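Local atomic coordinates of nicotinate phosphoribosyltransferase (Porphyromonas gingivalis, PDB entry 2IM5), a protein that probably catalyses the ATP-dependent transfer of a phosphoribosyl group from 5-phosphoribosyl 1-diphosphate to nicotinate, giving nicotinate ribonucleotide for NAD biosynthesis. Residues A[228-233]-A[260-265]; A[245-250]-A[267-272]. One frame throughout, in Å; residues are numbered along the deposited sequence.

Contact 1 (A[228-233]-A[260-265]); sequences ANYVAM and NFSKKH
Tyr230, the first residue of helix 228-240 to make a substantial contact, lays the CD1-CE1 side of its ring against His265. Its CG stands anti to the backbone N (chi1 -175°), which carries the ring across to the start of helix 263-268. Tyr230 CE1 lies 3.5 Å from His265 CE1, yet the ring planes meet at 37°, so the pair is neither a stack nor an edge-to-face contact. Ser262 OG sits near the plane of the tyrosine ring, at its edge, 4.3 Å from Tyr230 CE1. Ser262 is the N-cap residue of helix 263-268, its OG accepting from His265 N at 3.2 Å with a nearly straight N-H...O angle of 166°. At the phenol end, Lys264 NZ gives a weak bond to Tyr230 OH, 3.4 Å long.

One turn on, Met233 reaches two rings. Its CB lies over one face of the imidazole, 4.0 Å from the centroid of His265, a CH-pi contact displaced toward the rim. Met233 SD passes obliquely by the same ring, 3.7 Å from His265 ND1, and makes an oblique Met-aromatic contact with Phe261, 5.3 Å from that ring's centroid. The chain bends at its last torsion, bringing Met233 CE to an apolar contact 3.7 Å from Phe261 CE1. The other imidazole nitrogen, His265 NE2, is hydrogen-bonded to Glu234, which follows Met233 on its helix.

The contact joins helix 228-240 to the loop and first turn of helix 263-268. Helix 213-223 packs against Ala232, Phe257 of helix 254-260 touches both Met233 and Phe261, and Met233 meets Val247 of strand 246-248.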
loop_
_atom_site.group_PDB
_atom_site.type_symbol
_atom_site.label_atom_id
_atom_site.label_comp_id
_atom_site.label_asym_id
_atom_site.label_seq_id
_atom_site.Cartn_x
_atom_site.Cartn_y
_atom_site.Cartn_z
ATOM N N ALA A 228 18.444 7.643 -3.507
ATOM C CA ALA A 228 17.291 6.749 -3.320
ATOM C C ALA A 228 16.127 6.989 -4.280
ATOM O O ALA A 228 15.777 6.098 -5.069
ATOM C CB ALA A 228 16.794 6.825 -1.882
ATOM N N ASN A 229 15.531 8.182 -4.214
ATOM C CA ASN A 229 14.394 8.512 -5.068
ATOM C C ASN A 229 14.720 8.353 -6.547
ATOM O O ASN A 229 13.958 7.742 -7.295
ATOM C CB ASN A 229 13.916 9.953 -4.802
ATOM C CG ASN A 229 13.057 10.074 -3.548
ATOM O OD1 ASN A 229 13.285 10.957 -2.704
ATOM N ND2 ASN A 229 12.068 9.202 -3.417
ATOM N N TYR A 230 15.860 8.893 -6.967
ATOM C CA TYR A 230 16.255 8.824 -8.375
ATOM C C TYR A 230 16.419 7.396 -8.906
ATOM O O TYR A 230 15.831 7.035 -9.925
ATOM C CB TYR A 230 17.557 9.594 -8.606
ATOM C CG TYR A 230 17.949 9.648 -10.063
ATOM C CD1 TYR A 230 17.408 10.611 -10.921
ATOM C CD2 TYR A 230 18.823 8.701 -10.599
ATOM C CE1 TYR A 230 17.732 10.626 -12.278
ATOM C CE2 TYR A 230 19.150 8.703 -11.947
ATOM C CZ TYR A 230 18.605 9.666 -12.782
ATOM O OH TYR A 230 18.943 9.662 -14.114
ATOM N N VAL A 231 17.225 6.587 -8.224
ATOM C CA VAL A 231 17.444 5.210 -8.665
ATOM C C VAL A 231 16.170 4.363 -8.563
ATOM O O VAL A 231 15.945 3.464 -9.380
ATOM C CB VAL A 231 18.565 4.544 -7.859
ATOM C CG1 VAL A 231 18.863 3.159 -8.427
ATOM C CG2 VAL A 231 19.815 5.403 -7.919
ATOM N N ALA A 232 15.340 4.640 -7.561
ATOM C CA ALA A 232 14.090 3.902 -7.414
ATOM C C ALA A 232 13.205 4.150 -8.649
ATOM O O ALA A 232 12.616 3.218 -9.194
ATOM C CB ALA A 232 13.360 4.340 -6.145
ATOM N N MET A 233 13.126 5.403 -9.090
ATOM C CA MET A 233 12.323 5.736 -10.267
ATOM C C MET A 233 12.926 5.119 -11.544
ATOM O O MET A 233 12.197 4.583 -12.377
ATOM C CB MET A 233 12.194 7.263 -10.432
ATOM C CG MET A 233 11.253 7.945 -9.425
ATOM S SD MET A 233 10.997 9.725 -9.744
ATOM C CE MET A 233 9.399 9.746 -10.093
ATOM N N ASN A 260 15.203 17.259 -5.761
ATOM C CA ASN A 260 15.970 16.375 -6.643
ATOM C C ASN A 260 15.169 15.764 -7.808
ATOM O O ASN A 260 15.667 14.894 -8.531
ATOM C CB ASN A 260 16.608 15.249 -5.821
ATOM C CG ASN A 260 17.464 15.777 -4.671
ATOM O OD1 ASN A 260 17.030 15.806 -3.513
ATOM N ND2 ASN A 260 18.681 16.213 -4.992
ATOM N N PHE A 261 13.936 16.226 -7.991
ATOM C CA PHE A 261 13.068 15.724 -9.056
ATOM C C PHE A 261 13.611 16.195 -10.405
ATOM O O PHE A 261 13.633 17.386 -10.688
ATOM C CB PHE A 261 11.647 16.251 -8.826
ATOM C CG PHE A 261 10.576 15.491 -9.555
ATOM C CD1 PHE A 261 10.765 14.171 -9.932
ATOM C CD2 PHE A 261 9.336 16.084 -9.790
ATOM C CE1 PHE A 261 9.740 13.446 -10.529
ATOM C CE2 PHE A 261 8.305 15.366 -10.386
ATOM C CZ PHE A 261 8.505 14.045 -10.755
ATOM N N SER A 262 14.053 15.258 -11.235
ATOM C CA SER A 262 14.617 15.620 -12.531
ATOM C C SER A 262 13.544 15.912 -13.570
ATOM O O SER A 262 12.435 15.392 -13.497
ATOM C CB SER A 262 15.524 14.502 -13.050
ATOM O OG SER A 262 14.752 13.414 -13.540
ATOM N N LYS A 263 13.887 16.746 -14.540
ATOM C CA LYS A 263 12.958 17.104 -15.604
ATOM C C LYS A 263 12.472 15.857 -16.343
ATOM O O LYS A 263 11.296 15.744 -16.677
ATOM C CB LYS A 263 13.635 18.054 -16.594
ATOM C CG LYS A 263 12.696 18.598 -17.656
ATOM C CD LYS A 263 13.389 19.620 -18.541
ATOM C CE LYS A 263 12.459 20.105 -19.651
ATOM N NZ LYS A 263 11.257 20.817 -19.126
ATOM N N LYS A 264 13.390 14.929 -16.597
ATOM C CA LYS A 264 13.060 13.688 -17.292
ATOM C C LYS A 264 11.956 12.903 -16.581
ATOM O O LYS A 264 10.974 12.479 -17.202
ATOM C CB LYS A 264 14.308 12.820 -17.414
ATOM C CG LYS A 264 14.081 11.508 -18.123
ATOM C CD LYS A 264 15.393 10.735 -18.294
ATOM C CE LYS A 264 16.025 10.383 -16.959
ATOM N NZ LYS A 264 17.341 9.700 -17.149
ATOM N N HIS A 265 12.123 12.707 -15.277
ATOM C CA HIS A 265 11.134 11.982 -14.496
ATOM C C HIS A 265 9.835 12.772 -14.351
ATOM O O HIS A 265 8.745 12.203 -14.404
ATOM C CB HIS A 265 11.718 11.633 -13.128
ATOM C CG HIS A 265 12.781 10.582 -13.191
ATOM N ND1 HIS A 265 13.696 10.383 -12.181
ATOM C CD2 HIS A 265 13.079 9.675 -14.152
ATOM C CE1 HIS A 265 14.514 9.400 -12.519
ATOM N NE2 HIS A 265 14.160 8.956 -13.713
#

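Contact 2 (A[245-250]-A[267-272])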
loop_
_atom_site.group_PDB
_atom_site.type_symbol
_atom_site.label_atom_id
_atom_site.label_comp_id
_atom_site.label_asym_id
_atom_site.label_seq_id
_atom_site.Cartn_x
_atom_site.Cartn_y
_atom_site.Cartn_z
ATOM N N GLY A 245 2.913 4.706 -13.859
ATOM C CA GLY A 245 3.657 5.942 -13.677
ATOM C C GLY A 245 3.297 6.912 -12.561
ATOM O O GLY A 245 3.225 8.110 -12.800
ATOM N N THR A 246 3.073 6.418 -11.352
ATOM C CA THR A 246 2.763 7.292 -10.223
ATOM C C THR A 246 3.905 7.154 -9.235
ATOM O O THR A 246 4.410 6.055 -9.025
ATOM C CB THR A 246 1.463 6.881 -9.516
ATOM O OG1 THR A 246 0.372 6.976 -10.436
ATOM C CG2 THR A 246 1.186 7.793 -8.327
ATOM N N VAL A 247 4.333 8.255 -8.635
ATOM C CA VAL A 247 5.427 8.167 -7.686
ATOM C C VAL A 247 5.124 8.790 -6.326
ATOM O O VAL A 247 4.474 9.834 -6.233
ATOM C CB VAL A 247 6.713 8.802 -8.273
ATOM C CG1 VAL A 247 6.491 10.280 -8.545
ATOM C CG2 VAL A 247 7.889 8.591 -7.310
ATOM N N LEU A 248 5.578 8.111 -5.273
ATOM C CA LEU A 248 5.428 8.568 -3.899
ATOM C C LEU A 248 6.573 9.533 -3.644
ATOM O O LEU A 248 7.714 9.250 -4.006
ATOM C CB LEU A 248 5.526 7.390 -2.927
ATOM C CG LEU A 248 4.211 6.717 -2.543
ATOM C CD1 LEU A 248 4.497 5.448 -1.756
ATOM C CD2 LEU A 248 3.366 7.684 -1.716
ATOM N N THR A 249 6.280 10.655 -2.998
ATOM C CA THR A 249 7.293 11.674 -2.754
ATOM C C THR A 249 7.742 11.899 -1.314
ATOM O O THR A 249 8.782 12.507 -1.091
ATOM C CB THR A 249 6.809 13.041 -3.281
ATOM O OG1 THR A 249 5.734 13.512 -2.455
ATOM C CG2 THR A 249 6.303 12.916 -4.714
ATOM N N ASP A 250 6.993 11.398 -0.340
ATOM C CA ASP A 250 7.329 11.655 1.065
ATOM C C ASP A 250 8.251 10.688 1.813
ATOM O O ASP A 250 8.521 10.911 2.997
ATOM C CB ASP A 250 6.030 11.814 1.864
ATOM C CG ASP A 250 5.274 10.501 2.018
ATOM O OD1 ASP A 250 5.412 9.626 1.140
ATOM O OD2 ASP A 250 4.531 10.338 3.012
ATOM N N MET A 267 8.601 14.758 -16.464
ATOM C CA MET A 267 7.909 14.667 -17.749
ATOM C C MET A 267 7.332 13.283 -18.015
ATOM O O MET A 267 6.228 13.152 -18.547
ATOM C CB MET A 267 8.857 15.033 -18.892
ATOM C CG MET A 267 9.277 16.502 -18.927
ATOM S SD MET A 267 10.434 16.782 -20.265
ATOM C CE MET A 267 11.827 16.111 -19.600
ATOM N N LEU A 268 8.077 12.248 -17.634
ATOM C CA LEU A 268 7.645 10.872 -17.853
ATOM C C LEU A 268 6.523 10.378 -16.932
ATOM O O LEU A 268 5.554 9.780 -17.402
ATOM C CB LEU A 268 8.852 9.937 -17.746
ATOM C CG LEU A 268 8.624 8.435 -17.903
ATOM C CD1 LEU A 268 7.888 8.140 -19.198
ATOM C CD2 LEU A 268 9.973 7.735 -17.894
ATOM N N PHE A 269 6.655 10.594 -15.624
ATOM C CA PHE A 269 5.613 10.162 -14.692
ATOM C C PHE A 269 4.392 11.051 -14.883
ATOM O O PHE A 269 4.516 12.265 -15.051
ATOM C CB PHE A 269 6.125 10.242 -13.257
ATOM C CG PHE A 269 7.081 9.141 -12.907
ATOM C CD1 PHE A 269 6.614 7.942 -12.387
ATOM C CD2 PHE A 269 8.443 9.277 -13.156
ATOM C CE1 PHE A 269 7.495 6.881 -12.118
ATOM C CE2 PHE A 269 9.329 8.231 -12.896
ATOM C CZ PHE A 269 8.857 7.028 -12.376
ATOM N N THR A 270 3.214 10.441 -14.871
ATOM C CA THR A 270 1.974 11.191 -15.071
ATOM C C THR A 270 1.403 11.725 -13.778
ATOM O O THR A 270 0.585 12.638 -13.796
ATOM C CB THR A 270 0.880 10.322 -15.716
ATOM O OG1 THR A 270 0.616 9.194 -14.874
ATOM C CG2 THR A 270 1.312 9.839 -17.091
ATOM N N SER A 271 1.830 11.168 -12.655
ATOM C CA SER A 271 1.285 11.620 -11.390
ATOM C C SER A 271 2.143 11.399 -10.154
ATOM O O SER A 271 3.095 10.612 -10.156
ATOM C CB SER A 271 -0.079 10.958 -11.181
ATOM O OG SER A 271 0.037 9.555 -11.344
ATOM N N LEU A 272 1.777 12.115 -9.097
ATOM C CA LEU A 272 2.453 12.030 -7.815
ATOM C C LEU A 272 1.418 11.534 -6.824
ATOM O O LEU A 272 0.216 11.670 -7.046
ATOM C CB LEU A 272 2.934 13.411 -7.366
ATOM C CG LEU A 272 3.754 14.228 -8.363
ATOM C CD1 LEU A 272 3.977 15.634 -7.802
ATOM C CD2 LEU A 272 5.083 13.531 -8.646
#
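Thr246 and Ser271 form one parallel bridge, Val247 and Leu272 the next, joining strand 246-248, outermost of its sheet within the chain, to strand 271-274. This is a beta-alpha-beta crossover, two parallel neighbouring strands joined through helices 254-260 and 263-268, in a family domain of the TIM-barrel clan. Val247 N donates to Ser271 O at 3.1 Å; the donor is tilted 28° from the carbonyl plane. At the entry to the pair, Gly245 O receives two weak bonds, from Thr270 N at 3.1 Å and Ser271 N at 3.4 Å.

On one face, the hydroxyl of Thr246 meets that of Ser271. Thr246 OG1 lies beside its own backbone N (chi1 -61°), from where it donates to Ser271 OG at 2.8 Å. Thr246 CG2 is 3.7 Å from Ser271 OG.

On the face of Val247 and Leu272 the contacts between side chains are apolar. The two run side by side, pointing the same way. A chi1 of 62° places Val247 CG1 between its backbone N and carbonyl carbon, and this branch meets Leu272 CD2 at 3.5 Å. Thr249 CG2 crosses toward the same leucine methyl at about a right angle, while its OG1 bonds to Thr254. Helix 279-292 packs on Leu272 through Phe282.

Phe269, just past its helix, turns its ring edge to the glycine backbone: Phe269 CD1 lies 3.4 Å from Gly245 O, with Thr246 N also near the ring plane.

Overall arrangement
Following the chain from its N terminus, the first segment reached lies on helix 228-240, past the middle; strand 246-248 comes next. Helix 254-260 follows, and helix 263-268 leads to strand 271-274. Contact 1 closes the 26-residue excursion between 228-233 and 260-265; contact 2 closes the 16 residues between 245-250 and 267-272. Their segments alternate, so the two closures cross instead of nesting. Contact 1 ties helix 228-240 to the loop and start of helix 263-268, which leads directly into contact 2; contact 2 pairs the strands and the turns leading into them. The centres are about 10 Å apart. Met233 links helix 228-240 to the sheet and also touches Phe269, while Phe261 CZ lies 4.1 Å from Leu272 CD2.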